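Choline dehydrogenase and related flavoproteins (Aspergillus oryzae, PDB 3Q9T) is a formate oxidase of the glucose-methanol-choline oxidoreductase family that carries 8-formyl-FAD at its catalytic site. Local coordinates at residues Leu34-Gly39 against Pro225-Lys230; Phe7-Val12 against Ala258-Ile263; Ala22-Glu27 against Phe212-Asn217; Gly18-Gly23 against Val561-Ala566. One frame throughout, in Å; residues are numbered along the deposited sequence.

Interaction 1 (Leu34-Gly39 against Pro225-Lys230). With FAY ([(2R,3S,4R,5R)-5-(6-amino-9H-purin-9-yl)-3,4-dihydroxytetrahydrofuran-2-yl]methyl (2R,3S,4S)-5-(8-formyl-7-methyl-2,4-dioxo-3,4-dihydrobenzo[g]pteridin-10(2H)-yl)-2,3,4-trihydroxypentyl dihydrogen diphosphate), chain D.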
# COMPACT_ATOMS: atom_id res chain seq x y z
N LEU A 34 -28.75 14.35 -24.82
CA LEU A 34 -27.74 15.10 -24.07
C LEU A 34 -26.71 14.15 -23.50
O LEU A 34 -27.06 13.10 -22.97
CB LEU A 34 -28.38 15.89 -22.92
CG LEU A 34 -27.42 16.41 -21.83
CD1 LEU A 34 -26.62 17.62 -22.33
CD2 LEU A 34 -28.18 16.76 -20.57
N ILE A 35 -25.43 14.51 -23.61
CA ILE A 35 -24.36 13.82 -22.88
C ILE A 35 -23.65 14.74 -21.88
O ILE A 35 -23.05 15.73 -22.28
CB ILE A 35 -23.29 13.25 -23.84
CG1 ILE A 35 -23.93 12.41 -24.94
CG2 ILE A 35 -22.27 12.43 -23.05
CD1 ILE A 35 -23.01 12.09 -26.10
N VAL A 36 -23.71 14.41 -20.60
CA VAL A 36 -22.88 15.09 -19.60
C VAL A 36 -21.63 14.26 -19.29
O VAL A 36 -21.68 13.03 -19.25
CB VAL A 36 -23.65 15.43 -18.29
CG1 VAL A 36 -24.77 16.43 -18.57
CG2 VAL A 36 -24.19 14.18 -17.61
N GLU A 37 -20.51 14.95 -19.11
CA GLU A 37 -19.20 14.32 -19.03
C GLU A 37 -18.28 15.22 -18.23
O GLU A 37 -18.22 16.43 -18.48
CB GLU A 37 -18.62 14.15 -20.43
CG GLU A 37 -17.15 13.80 -20.47
CD GLU A 37 -16.84 12.56 -19.66
OE1 GLU A 37 -17.63 11.60 -19.69
OE2 GLU A 37 -15.80 12.54 -18.98
N ALA A 38 -17.56 14.63 -17.28
CA ALA A 38 -16.62 15.37 -16.42
C ALA A 38 -15.38 15.90 -17.16
O ALA A 38 -14.89 16.98 -16.84
CB ALA A 38 -16.20 14.50 -15.23
N GLY A 39 -14.89 15.14 -18.13
CA GLY A 39 -13.68 15.49 -18.86
C GLY A 39 -13.89 16.43 -20.04
O GLY A 39 -14.99 16.95 -20.25
N PRO A 225 -19.39 18.86 -21.75
CA PRO A 225 -18.16 18.38 -21.13
C PRO A 225 -17.82 19.24 -19.92
O PRO A 225 -18.49 20.26 -19.69
CB PRO A 225 -17.13 18.61 -22.22
CG PRO A 225 -17.62 19.85 -22.93
CD PRO A 225 -19.13 19.78 -22.88
N GLU A 226 -16.79 18.86 -19.17
CA GLU A 226 -16.35 19.65 -18.01
C GLU A 226 -17.44 19.89 -16.98
O GLU A 226 -17.48 20.96 -16.39
CB GLU A 226 -15.82 21.02 -18.44
CG GLU A 226 -14.90 21.01 -19.62
CD GLU A 226 -13.46 21.06 -19.22
OE1 GLU A 226 -13.10 20.42 -18.21
OE2 GLU A 226 -12.68 21.75 -19.92
N VAL A 227 -18.32 18.92 -16.74
CA VAL A 227 -19.30 19.04 -15.67
C VAL A 227 -19.27 17.79 -14.82
O VAL A 227 -19.16 16.68 -15.34
CB VAL A 227 -20.74 19.28 -16.19
CG1 VAL A 227 -20.83 20.60 -16.96
CG2 VAL A 227 -21.22 18.10 -17.04
N HIS A 228 -19.36 17.98 -13.51
CA HIS A 228 -19.27 16.87 -12.57
C HIS A 228 -20.65 16.56 -12.01
O HIS A 228 -21.35 17.45 -11.49
CB HIS A 228 -18.30 17.26 -11.45
CG HIS A 228 -17.80 16.11 -10.65
ND1 HIS A 228 -16.59 15.49 -10.91
CD2 HIS A 228 -18.33 15.46 -9.58
CE1 HIS A 228 -16.40 14.51 -10.05
NE2 HIS A 228 -17.44 14.47 -9.23
N SER A 229 -21.07 15.31 -12.13
CA SER A 229 -22.38 14.91 -11.62
C SER A 229 -22.47 15.05 -10.11
O SER A 229 -21.55 14.66 -9.36
CB SER A 229 -22.71 13.47 -12.03
OG SER A 229 -21.80 12.55 -11.43
N LYS A 230 -23.58 15.61 -9.66
CA LYS A 230 -23.86 15.70 -8.24
C LYS A 230 -24.80 14.59 -7.82
O LYS A 230 -24.58 13.95 -6.80
CB LYS A 230 -24.49 17.04 -7.90
CG LYS A 230 -24.91 17.13 -6.46
CD LYS A 230 -25.72 18.39 -6.21
CE LYS A 230 -26.45 18.30 -4.88
NZ LYS A 230 -27.29 19.52 -4.65
P FAY D . -17.18 2.14 -19.40
N1 FAY D . -10.09 -3.20 -22.31
C2 FAY D . -9.78 -3.82 -23.52
O2 FAY D . -10.64 -4.43 -24.14
N3 FAY D . -8.70 -3.36 -24.25
C4 FAY D . -7.65 -2.78 -23.58
O4 FAY D . -6.50 -3.04 -23.97
N5 FAY D . -6.92 -1.55 -21.67
C6 FAY D . -6.28 0.10 -20.12
C7 FAY D . -6.59 1.04 -19.15
C8 FAY D . -7.90 1.16 -18.69
O8 FAY D . -9.39 2.55 -17.53
C9 FAY D . -8.92 0.42 -19.32
PA FAY D . -15.78 4.55 -18.94
C1' FAY D . -11.06 -1.30 -20.35
C10 FAY D . -9.17 -2.39 -21.69
N10 FAY D . -9.58 -1.47 -20.72
N1A FAY D . -19.45 13.25 -13.42
O1A FAY D . -14.72 4.89 -17.93
C1B FAY D . -17.42 9.82 -16.84
O1P FAY D . -18.14 2.74 -20.40
C2' FAY D . -11.80 -0.37 -21.34
O2' FAY D . -10.99 0.73 -21.56
C2A FAY D . -19.38 13.37 -14.80
O2A FAY D . -15.25 4.31 -20.32
C2B FAY D . -15.95 9.48 -17.03
O2B FAY D . -15.13 10.61 -17.23
O2P FAY D . -17.88 1.13 -18.51
C3' FAY D . -13.27 0.11 -21.10
O3' FAY D . -13.53 1.47 -21.45
N3A FAY D . -18.81 12.37 -15.56
C3B FAY D . -16.01 8.62 -18.28
O3B FAY D . -16.04 9.46 -19.40
O3P FAY D . -16.61 3.29 -18.43
C4' FAY D . -13.80 -0.10 -19.71
O4' FAY D . -13.53 -1.46 -19.39
C4A FAY D . -18.31 11.26 -14.95
C4B FAY D . -17.36 7.95 -18.19
O4B FAY D . -18.11 8.66 -17.21
C4X FAY D . -7.90 -2.29 -22.28
C5' FAY D . -15.32 0.21 -19.65
O5' FAY D . -15.85 1.47 -20.09
C5A FAY D . -18.37 11.12 -13.57
C5B FAY D . -17.23 6.48 -17.83
O5B FAY D . -16.83 5.79 -18.99
C5X FAY D . -7.26 -0.78 -20.58
C6A FAY D . -18.94 12.13 -12.79
N6A FAY D . -18.91 12.04 -11.45
N7A FAY D . -17.81 9.94 -13.25
C7M FAY D . -5.44 1.76 -18.47
C8A FAY D . -17.41 9.32 -14.38
C8M FAY D . -8.27 2.39 -17.96
C9A FAY D . -8.61 -0.59 -20.23
N9A FAY D . -17.70 10.13 -15.43
O HOH W 1 -12.65 18.30 -15.86

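Interaction 2 (Phe7-Val12 against Ala258-Ile263)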
# COMPACT_ATOMS: atom_id res chain seq x y z
N PHE A 7 -34.32 16.95 -22.73
CA PHE A 7 -33.90 16.18 -23.88
C PHE A 7 -34.65 14.87 -23.80
O PHE A 7 -35.00 14.45 -22.70
CB PHE A 7 -32.40 15.92 -23.84
CG PHE A 7 -31.57 17.18 -23.81
CD1 PHE A 7 -30.98 17.67 -24.96
CD2 PHE A 7 -31.37 17.87 -22.62
CE1 PHE A 7 -30.21 18.84 -24.94
CE2 PHE A 7 -30.61 19.03 -22.59
CZ PHE A 7 -30.02 19.51 -23.75
N ASP A 8 -34.91 14.22 -24.94
CA ASP A 8 -35.49 12.88 -24.94
C ASP A 8 -34.67 11.91 -24.08
O ASP A 8 -35.22 11.17 -23.25
CB ASP A 8 -35.60 12.32 -26.36
CG ASP A 8 -36.87 12.77 -27.08
OD1 ASP A 8 -37.70 13.46 -26.46
OD2 ASP A 8 -37.05 12.41 -28.26
N PHE A 9 -33.35 11.91 -24.30
CA PHE A 9 -32.47 10.99 -23.57
C PHE A 9 -31.26 11.72 -23.02
O PHE A 9 -30.61 12.49 -23.73
CB PHE A 9 -32.01 9.84 -24.46
CG PHE A 9 -33.12 8.95 -24.92
CD1 PHE A 9 -33.73 8.08 -24.04
CD2 PHE A 9 -33.56 9.00 -26.23
CE1 PHE A 9 -34.75 7.26 -24.46
CE2 PHE A 9 -34.59 8.19 -26.66
CZ PHE A 9 -35.19 7.32 -25.78
N VAL A 10 -30.97 11.44 -21.75
CA VAL A 10 -29.76 11.99 -21.13
C VAL A 10 -28.80 10.85 -20.84
O VAL A 10 -29.16 9.90 -20.16
CB VAL A 10 -30.10 12.74 -19.83
CG1 VAL A 10 -28.84 13.16 -19.11
CG2 VAL A 10 -31.00 13.96 -20.12
N ILE A 11 -27.59 10.93 -21.38
CA ILE A 11 -26.54 9.98 -20.99
C ILE A 11 -25.60 10.64 -19.97
O ILE A 11 -25.03 11.71 -20.23
CB ILE A 11 -25.73 9.45 -22.18
CG1 ILE A 11 -26.53 8.41 -22.99
CG2 ILE A 11 -24.42 8.79 -21.70
CD1 ILE A 11 -27.68 8.98 -23.75
N VAL A 12 -25.47 10.01 -18.82
CA VAL A 12 -24.64 10.54 -17.73
C VAL A 12 -23.30 9.82 -17.74
O VAL A 12 -23.20 8.69 -17.25
CB VAL A 12 -25.32 10.33 -16.37
CG1 VAL A 12 -24.47 10.90 -15.24
CG2 VAL A 12 -26.69 10.99 -16.38
N ALA A 258 -34.68 14.45 -18.65
CA ALA A 258 -34.91 13.53 -19.74
C ALA A 258 -36.41 13.33 -19.85
O ALA A 258 -37.07 13.01 -18.87
CB ALA A 258 -34.20 12.19 -19.49
N ASP A 259 -36.93 13.50 -21.06
CA ASP A 259 -38.34 13.27 -21.29
C ASP A 259 -38.67 11.79 -21.52
O ASP A 259 -39.79 11.36 -21.27
CB ASP A 259 -38.83 14.15 -22.43
CG ASP A 259 -38.77 15.60 -22.06
OD1 ASP A 259 -38.94 15.89 -20.85
OD2 ASP A 259 -38.53 16.45 -22.94
N ARG A 260 -37.69 11.01 -21.95
CA ARG A 260 -37.90 9.58 -22.07
C ARG A 260 -37.14 8.83 -21.00
O ARG A 260 -37.74 8.19 -20.14
CB ARG A 260 -37.49 9.09 -23.46
CG ARG A 260 -38.30 9.73 -24.59
CD ARG A 260 -39.80 9.61 -24.36
NE ARG A 260 -40.54 10.26 -25.44
CZ ARG A 260 -41.16 9.62 -26.43
NH1 ARG A 260 -41.17 8.29 -26.48
NH2 ARG A 260 -41.78 10.33 -27.36
N GLU A 261 -35.81 8.87 -21.05
CA GLU A 261 -35.02 8.05 -20.15
C GLU A 261 -33.65 8.62 -19.86
O GLU A 261 -33.05 9.30 -20.69
CB GLU A 261 -34.85 6.64 -20.72
CG GLU A 261 -36.15 5.85 -20.87
CD GLU A 261 -35.88 4.41 -21.24
OE1 GLU A 261 -35.05 3.77 -20.56
OE2 GLU A 261 -36.49 3.91 -22.21
N VAL A 262 -33.17 8.33 -18.66
CA VAL A 262 -31.80 8.61 -18.30
C VAL A 262 -30.99 7.31 -18.35
O VAL A 262 -31.42 6.27 -17.82
CB VAL A 262 -31.71 9.26 -16.92
CG1 VAL A 262 -30.27 9.25 -16.41
CG2 VAL A 262 -32.24 10.69 -17.00
N ILE A 263 -29.85 7.37 -19.01
CA ILE A 263 -28.93 6.24 -19.02
C ILE A 263 -27.64 6.59 -18.27
O ILE A 263 -26.91 7.51 -18.64
CB ILE A 263 -28.58 5.75 -20.44
CG1 ILE A 263 -29.85 5.42 -21.27
CG2 ILE A 263 -27.73 4.50 -20.34
CD1 ILE A 263 -30.56 6.62 -21.84
O HOH W 2 -38.12 16.12 -25.46
O HOH W 3 -40.51 12.84 -26.14

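Interaction 3 (Ala22-Glu27 against Phe212-Asn217)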
# COMPACT_ATOMS: atom_id res chain seq x y z
N ALA A 22 -25.57 6.77 -26.71
CA ALA A 22 -25.94 8.10 -27.21
C ALA A 22 -25.97 8.18 -28.73
O ALA A 22 -26.88 8.78 -29.30
CB ALA A 22 -25.03 9.16 -26.64
N GLY A 23 -24.95 7.62 -29.39
CA GLY A 23 -24.82 7.73 -30.83
C GLY A 23 -25.89 6.93 -31.54
O GLY A 23 -26.39 7.33 -32.59
N ARG A 24 -26.25 5.80 -30.96
CA ARG A 24 -27.26 4.93 -31.55
C ARG A 24 -28.64 5.54 -31.41
O ARG A 24 -29.44 5.54 -32.35
CB ARG A 24 -27.21 3.55 -30.91
CG ARG A 24 -25.95 2.76 -31.26
CD ARG A 24 -25.81 2.55 -32.77
NE ARG A 24 -24.74 1.59 -33.06
CZ ARG A 24 -24.19 1.40 -34.26
NH1 ARG A 24 -24.61 2.10 -35.31
NH2 ARG A 24 -23.22 0.50 -34.40
N LEU A 25 -28.92 6.09 -30.23
CA LEU A 25 -30.21 6.73 -30.01
C LEU A 25 -30.37 7.94 -30.93
O LEU A 25 -31.48 8.23 -31.39
CB LEU A 25 -30.41 7.10 -28.54
CG LEU A 25 -30.69 5.93 -27.60
CD1 LEU A 25 -30.90 6.41 -26.19
CD2 LEU A 25 -31.90 5.13 -28.07
N ALA A 26 -29.26 8.60 -31.24
CA ALA A 26 -29.25 9.76 -32.13
C ALA A 26 -29.44 9.42 -33.61
O ALA A 26 -29.56 10.32 -34.44
CB ALA A 26 -27.95 10.56 -31.93
N GLU A 27 -29.43 8.14 -33.97
CA GLU A 27 -29.57 7.77 -35.38
C GLU A 27 -30.92 8.22 -35.99
O GLU A 27 -31.03 8.39 -37.20
CB GLU A 27 -29.32 6.28 -35.61
CG GLU A 27 -27.85 5.91 -35.62
CD GLU A 27 -27.62 4.40 -35.46
OE1 GLU A 27 -28.55 3.70 -35.02
OE2 GLU A 27 -26.50 3.93 -35.76
N PHE A 212 -15.81 8.25 -28.68
CA PHE A 212 -16.17 9.60 -29.14
C PHE A 212 -16.51 9.63 -30.63
O PHE A 212 -17.14 10.56 -31.12
CB PHE A 212 -15.05 10.59 -28.83
CG PHE A 212 -13.69 10.12 -29.26
CD1 PHE A 212 -12.76 9.70 -28.31
CD2 PHE A 212 -13.34 10.09 -30.60
CE1 PHE A 212 -11.50 9.27 -28.70
CE2 PHE A 212 -12.09 9.63 -31.00
CZ PHE A 212 -11.17 9.23 -30.05
N LEU A 213 -16.06 8.60 -31.35
CA LEU A 213 -16.36 8.42 -32.76
C LEU A 213 -17.86 8.17 -33.02
O LEU A 213 -18.32 8.28 -34.16
CB LEU A 213 -15.55 7.23 -33.28
CG LEU A 213 -14.32 7.44 -34.17
CD1 LEU A 213 -13.72 8.83 -34.04
CD2 LEU A 213 -13.28 6.35 -33.93
N PHE A 214 -18.59 7.76 -31.98
CA PHE A 214 -20.02 7.52 -32.07
C PHE A 214 -20.85 8.81 -32.07
O PHE A 214 -21.99 8.82 -32.55
CB PHE A 214 -20.48 6.71 -30.86
CG PHE A 214 -20.65 5.25 -31.12
CD1 PHE A 214 -21.79 4.77 -31.75
CD2 PHE A 214 -19.68 4.34 -30.70
CE1 PHE A 214 -21.97 3.40 -31.98
CE2 PHE A 214 -19.85 2.97 -30.93
CZ PHE A 214 -20.99 2.50 -31.56
N VAL A 215 -20.31 9.89 -31.50
CA VAL A 215 -21.17 11.02 -31.13
C VAL A 215 -20.83 12.37 -31.76
O VAL A 215 -21.37 13.41 -31.35
CB VAL A 215 -21.24 11.20 -29.60
CG1 VAL A 215 -21.88 9.98 -28.97
CG2 VAL A 215 -19.85 11.47 -29.03
N LYS A 216 -19.96 12.36 -32.76
CA LYS A 216 -19.61 13.60 -33.45
C LYS A 216 -20.47 13.79 -34.72
O LYS A 216 -21.10 12.85 -35.21
CB LYS A 216 -18.11 13.64 -33.77
CG LYS A 216 -17.58 12.36 -34.43
CD LYS A 216 -16.04 12.28 -34.38
CE LYS A 216 -15.36 13.07 -35.51
NZ LYS A 216 -15.23 12.24 -36.75
N ASN A 217 -20.51 15.03 -35.22
CA ASN A 217 -21.30 15.36 -36.41
C ASN A 217 -22.74 14.88 -36.31
O ASN A 217 -23.32 14.41 -37.30
CB ASN A 217 -20.65 14.79 -37.68
CG ASN A 217 -19.15 15.00 -37.71
OD1 ASN A 217 -18.39 14.07 -37.97
ND2 ASN A 217 -18.71 16.23 -37.44

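Interaction 4 (Gly18-Gly23 against Val561-Ala566)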
# COMPACT_ATOMS: atom_id res chain seq x y z
N GLY A 18 -21.35 4.79 -22.77
CA GLY A 18 -22.13 6.02 -22.78
C GLY A 18 -22.29 6.53 -24.21
O GLY A 18 -23.40 6.61 -24.72
N ASN A 19 -21.18 6.85 -24.86
CA ASN A 19 -21.25 7.32 -26.24
C ASN A 19 -21.89 6.34 -27.21
O ASN A 19 -22.56 6.75 -28.15
CB ASN A 19 -19.87 7.76 -26.72
CG ASN A 19 -19.34 8.94 -25.93
OD1 ASN A 19 -20.13 9.71 -25.36
ND2 ASN A 19 -18.02 9.09 -25.90
N THR A 20 -21.69 5.04 -26.98
CA THR A 20 -22.31 4.04 -27.83
C THR A 20 -23.83 4.19 -27.80
O THR A 20 -24.49 4.24 -28.84
CB THR A 20 -21.95 2.60 -27.39
OG1 THR A 20 -20.53 2.45 -27.40
CG2 THR A 20 -22.59 1.57 -28.31
N VAL A 21 -24.38 4.26 -26.58
CA VAL A 21 -25.82 4.38 -26.41
C VAL A 21 -26.28 5.70 -27.03
O VAL A 21 -27.24 5.74 -27.83
CB VAL A 21 -26.25 4.29 -24.92
CG1 VAL A 21 -27.72 4.69 -24.75
CG2 VAL A 21 -26.00 2.89 -24.38
N ALA A 22 -25.57 6.77 -26.71
CA ALA A 22 -25.94 8.10 -27.21
C ALA A 22 -25.97 8.18 -28.73
O ALA A 22 -26.88 8.78 -29.30
CB ALA A 22 -25.03 9.16 -26.64
N GLY A 23 -24.95 7.62 -29.39
CA GLY A 23 -24.82 7.73 -30.83
C GLY A 23 -25.89 6.93 -31.54
O GLY A 23 -26.39 7.33 -32.59
N VAL A 561 -22.48 -4.16 -24.55
CA VAL A 561 -23.50 -3.77 -23.57
C VAL A 561 -24.24 -2.50 -24.01
O VAL A 561 -25.47 -2.42 -23.93
CB VAL A 561 -22.90 -3.59 -22.16
CG1 VAL A 561 -23.79 -2.67 -21.33
CG2 VAL A 561 -22.71 -4.96 -21.47
N GLY A 562 -23.47 -1.52 -24.49
CA GLY A 562 -24.04 -0.29 -24.99
C GLY A 562 -24.91 -0.49 -26.21
O GLY A 562 -25.96 0.14 -26.34
N GLU A 563 -24.50 -1.38 -27.12
CA GLU A 563 -25.24 -1.59 -28.36
C GLU A 563 -26.58 -2.23 -28.02
O GLU A 563 -27.62 -1.82 -28.53
CB GLU A 563 -24.44 -2.47 -29.34
CG GLU A 563 -23.16 -1.87 -29.88
CD GLU A 563 -23.36 -0.87 -31.01
OE1 GLU A 563 -24.50 -0.40 -31.22
OE2 GLU A 563 -22.37 -0.55 -31.70
N LYS A 564 -26.55 -3.23 -27.15
CA LYS A 564 -27.78 -3.90 -26.75
C LYS A 564 -28.69 -2.93 -26.01
O LYS A 564 -29.89 -2.86 -26.28
CB LYS A 564 -27.49 -5.15 -25.90
CG LYS A 564 -28.76 -5.92 -25.46
CD LYS A 564 -28.40 -7.29 -24.87
CE LYS A 564 -29.63 -8.07 -24.42
NZ LYS A 564 -30.71 -8.07 -25.46
N CYS A 565 -28.13 -2.17 -25.09
CA CYS A 565 -28.92 -1.20 -24.35
C CYS A 565 -29.72 -0.30 -25.28
O CYS A 565 -30.92 -0.10 -25.09
CB CYS A 565 -28.04 -0.33 -23.45
SG CYS A 565 -29.03 0.79 -22.44
N ALA A 566 -29.04 0.27 -26.27
CA ALA A 566 -29.67 1.15 -27.24
C ALA A 566 -30.79 0.42 -28.01
O ALA A 566 -31.90 0.94 -28.15
CB ALA A 566 -28.61 1.71 -28.21

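Interaction 1 (Leu34-Gly39 against Pro225-Lys230)
The adenosine pocket of the 8-formyl-FAD is built where the loop after strand 33-36 meets the start of strand 227-235, with Glu37 O joining the two segments. Val227 N donates a nearly straight bond to Glu37 O at 3.0 Å, while Glu226 N reaches Gly39 O at 2.8 Å from above the carbonyl plane. Beside these bonds, Val227 CG2 packs on Val36 CB. A water donates to both Ala38 O and Glu226 OE1 at the outer end. The Glu37 side chain runs away from Pro225-Lys230: with CG anti to the backbone N (chi1 167°) and a bend at chi2, its carboxylate faces the ribose. There OE1 accepts from cofactor O3B and OE2 from O2B, each at 2.7 Å. Gly39 N holds the same OE2 on its anti side at 2.9 Å, which fixes the carboxylate from behind. On the adenine, Ser229 N gives a straight bond to N1A at 2.9 Å, and Ala38 CB lies 3.4 Å from N3A. His228 offers one ring face to N6A, its NE2 being bonded to Pro440 O. An acidic residue just past the second strand, gripping both ribose hydroxyls, is the hallmark of the Rossmann-type FAD-binding fold.

Interaction 2 (Phe7-Val12 against Ala258-Ile263)
Ala258 pairs in parallel with Phe7, and its CB rests against Val10 CG2 at 3.7 Å. Asp259 N bonds to Phe7 O at 2.7 Å; its carboxylate, held at OD1 by His6, shares a bridging water with Asp8 OD1 through OD2. At Arg260 the chain turns a corner. Arg260 N and Glu261 N both donate to Asp8 O, the first lying in the carbonyl plane on a lone pair at 2.8 Å. This is a beta bulge, shifting the register by one residue as the chains pass from one sheet into the parallel sheet of the Rossmann-type FAD-binding domain, where strands 9-12 and 261-264 are neighbours. Arg260 CB comes within 3.4 Å of Phe9 CE1, and its CG lies over one face of that ring; the guanidinium goes on to a salt bridge with Asp575, while a second water links NE to Asp8 OD1. Glu261 CB meets the edge of the Phe9 ring in its plane, and Glu261 O accepts from Val10 N. Val262 sets CG2 against Val10 CB and CG1 against Val12 CG2. Ile263 N donates to Val10 O at 2.9 Å, its O receives Val12 N at 2.9 Å, and its CD1 lies alongside Ile11 CD1.

Interaction 3 (Ala22-Glu27 against Phe212-Asn217)
Arg24 and Phe214 meet where the last turns of helix 16-25 pass the loop ahead of strand 221-224. From CB the arginine chain turns back: CG lies beside the backbone N (chi1 -69°), and a bend at chi2 (-59°) carries it across to the ring. CG and CD run past Phe214 CE1, CD at 4.0 Å, and NE then comes closest, 3.5 Å from the same carbon and near the ring plane. Beyond it CZ is 3.8 Å from CE1, and NH2 stands about equally far from CE1 and CZ of the phenyl. The ring therefore presents its edge to one face of the guanidinium, the two planes standing 79° apart, so this is not a face-on cation-pi stack. At the tip NH1 turns to Glu27, giving a salt bridge to OE2 at 2.7 Å that lies in the guanidinium plane and on the syn side of the carboxylate. NE has a second acid, Glu563 of helix 555-572. Lower down, Gly23 CA touches Phe214 O at 3.5 Å, and Val215 CG1 fits against Ala22 CB, joining the helix to the loop close to the backbone. With the aromatic edge against its face and carboxylates at its NE and NH1, the guanidinium is held in one orientation, and the paired acids would be expected to stabilise its positive charge.

Interaction 4 (Gly18-Gly23 against Val561-Ala566)
Thr20 CG2 and Val21 CG2 are the two methyls that helix 18-23 presses onto helix 561-566. With OG1 beside the backbone N (chi1 -58°), the threonine methyl CG2 is left anti to that N and sits 3.7 Å from Gly562 C and equally far from Glu563 CD, the two side chains crossing at about a right angle. Val21 CG2 comes to 3.4 Å from Gly562 O and also touches Cys565 CB at 3.9 Å. One turn on, Ala566 CB faces Val21 CA at 4.3 Å. With hydrogen at the Gly562 alpha carbon and just a methyl on Ala566, the short segments approach to 8.0 Å between axes, running in broadly the same direction at a crossing angle of -31°. Helix 16-25 is the helix that follows the first strand of the Rossmann-type FAD-binding fold, and Gly18 belongs to what looks like its GxGxxG motif; helix 555-572, from the far end of the chain, packs against it. Further out, polar groups set the side chains that touch. Thr20 OG1 is hydrogen-bonded to Thr16 O one turn back, which fixes the threonine rotation and turns CG2 outward to the other helix. The Glu563 chain bends at chi2 (-80°) to bring its carboxylate back past Thr20, where Ser132 bonds to OE2. Phe214 packs on both Thr20 and Glu563.

All four contacts gather round the Rossmann-type FAD-binding core, their centres 9 to 17 Å apart. Interactions 1 and 2 share the five-stranded parallel sheet, in which strand 9-12 lies between 33-36 and 261-264. Interactions 3 and 4 both use helix 16-25, which follows strand 9-12 and precedes strand 33-36, so the first strand-helix-strand unit enters every contact. Ile11 and Ile35 reach Ala22 from the sheet, and interactions 3 and 4, with centres 9 Å apart, share Ala22 and Gly23. Along the chain interaction 1 is nested within the loops closed by interactions 2 and 4, and 561-566 brings the C-terminal part back onto the nucleotide-binding core.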